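Local coordinates for protein BldN (PDB 6DXO) that forms part of the RsbN–sigma BldN complex, and as the N-terminal piece of a larger membrane protein probably acts as its anti-sigma region, at residues F14-A17 and L18-R21. Numbering follows the deposited sequence.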
# COMPACT_ATOMS: atom_id res chain seq x y z
N PHE B 14 -3.82 19.70 -22.58
CA PHE B 14 -3.73 19.84 -21.14
C PHE B 14 -3.52 18.47 -20.51
O PHE B 14 -2.65 18.30 -19.66
CB PHE B 14 -5.00 20.51 -20.61
CG PHE B 14 -4.99 20.74 -19.12
CD1 PHE B 14 -6.02 20.25 -18.33
CD2 PHE B 14 -3.96 21.46 -18.51
CE1 PHE B 14 -6.02 20.46 -16.95
CE2 PHE B 14 -3.97 21.68 -17.14
CZ PHE B 14 -4.99 21.18 -16.36
N ALA B 15 -4.30 17.48 -20.93
CA ALA B 15 -4.17 16.13 -20.41
C ALA B 15 -2.74 15.64 -20.57
O ALA B 15 -2.14 15.13 -19.62
CB ALA B 15 -5.15 15.19 -21.12
N GLN B 16 -2.20 15.82 -21.77
CA GLN B 16 -0.84 15.38 -22.07
C GLN B 16 0.20 16.14 -21.24
O GLN B 16 1.20 15.58 -20.81
CB GLN B 16 -0.54 15.53 -23.56
CG GLN B 16 0.80 14.97 -23.96
CD GLN B 16 0.94 13.50 -23.61
OE1 GLN B 16 1.99 13.06 -23.15
NE2 GLN B 16 -0.13 12.75 -23.83
N ALA B 17 -0.05 17.43 -21.03
CA ALA B 17 0.83 18.26 -20.21
C ALA B 17 0.83 17.80 -18.75
O ALA B 17 1.88 17.75 -18.11
CB ALA B 17 0.42 19.71 -20.30
N LEU B 18 -0.34 17.46 -18.22
CA LEU B 18 -0.44 17.02 -16.83
C LEU B 18 0.41 15.78 -16.60
O LEU B 18 1.17 15.71 -15.63
CB LEU B 18 -1.89 16.74 -16.44
CG LEU B 18 -2.78 17.96 -16.25
CD1 LEU B 18 -4.24 17.54 -16.15
CD2 LEU B 18 -2.35 18.76 -15.02
N GLU B 19 0.28 14.80 -17.49
CA GLU B 19 1.11 13.60 -17.42
C GLU B 19 2.58 14.00 -17.30
O GLU B 19 3.30 13.49 -16.45
CB GLU B 19 0.89 12.73 -18.66
CG GLU B 19 -0.51 12.16 -18.79
CD GLU B 19 -0.70 11.34 -20.06
OE1 GLU B 19 -0.04 11.65 -21.07
OE2 GLU B 19 -1.50 10.39 -20.03
N ASP B 20 3.00 14.92 -18.17
CA ASP B 20 4.38 15.39 -18.17
C ASP B 20 4.72 16.02 -16.83
O ASP B 20 5.80 15.81 -16.29
CB ASP B 20 4.59 16.40 -19.29
CG ASP B 20 4.61 15.77 -20.66
OD1 ASP B 20 4.25 14.58 -20.78
OD2 ASP B 20 4.98 16.46 -21.63
N ARG B 21 3.78 16.80 -16.30
CA ARG B 21 4.00 17.50 -15.04
C ARG B 21 3.78 16.58 -13.84
O ARG B 21 4.72 16.25 -13.13
CB ARG B 21 3.08 18.72 -14.95
CG ARG B 21 3.41 19.63 -13.79
CD ARG B 21 4.87 20.03 -13.83
NE ARG B 21 5.26 20.79 -12.65
CZ ARG B 21 5.65 20.24 -11.50
NH1 ARG B 21 5.72 18.92 -11.39
NH2 ARG B 21 5.98 21.01 -10.48
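L18 reaches back one turn to the ring of F14 on the final stretch of helix 3-20. Its CB rises past the carbonyl oxygens of F14 and A15, and CG comes to 3.4 Å from F14 O, the same oxygen that accepts the L18 backbone N–H. From there the isopropyl end divides: CD1 lies over one face of the F14 ring as a CH-pi contact, 3.8 Å from the ring centroid and displaced toward the CE1 rim, whereas CD2 turns to CZ and CE2, 3.8 Å from CZ. The F14 ring meets this leucine because CG stands trans to the backbone N (chi1 -178°), beside the carbonyl carbon, which carries the ring toward the following turn. Replacing F14 with an alanine would probably strip L18 CD1 of the aromatic face it rests on and open a gap beside both methyls. Four i to i+4 bonds run beneath the side chains, the last from R21 N to A17 O (2.8 Å). Q16 and E19 meet on another side, amide and carboxylate planes 85° apart; Q16 NE2 comes to 3.0 Å from E19 OE1, but at an angle too poor for a hydrogen bond. D20 OD1 stands 3.2 Å from Q16 O, two acceptors that cannot bond directly. The apolar side of this helix end faces helix 41-51 of the same chain: F14 touches L43, A17 touches L44, and L18 touches A47, while R21 reaches S48. The F14–L18 pair thus belongs to the packing between these two helices, at a place where no other chain of the complex touches.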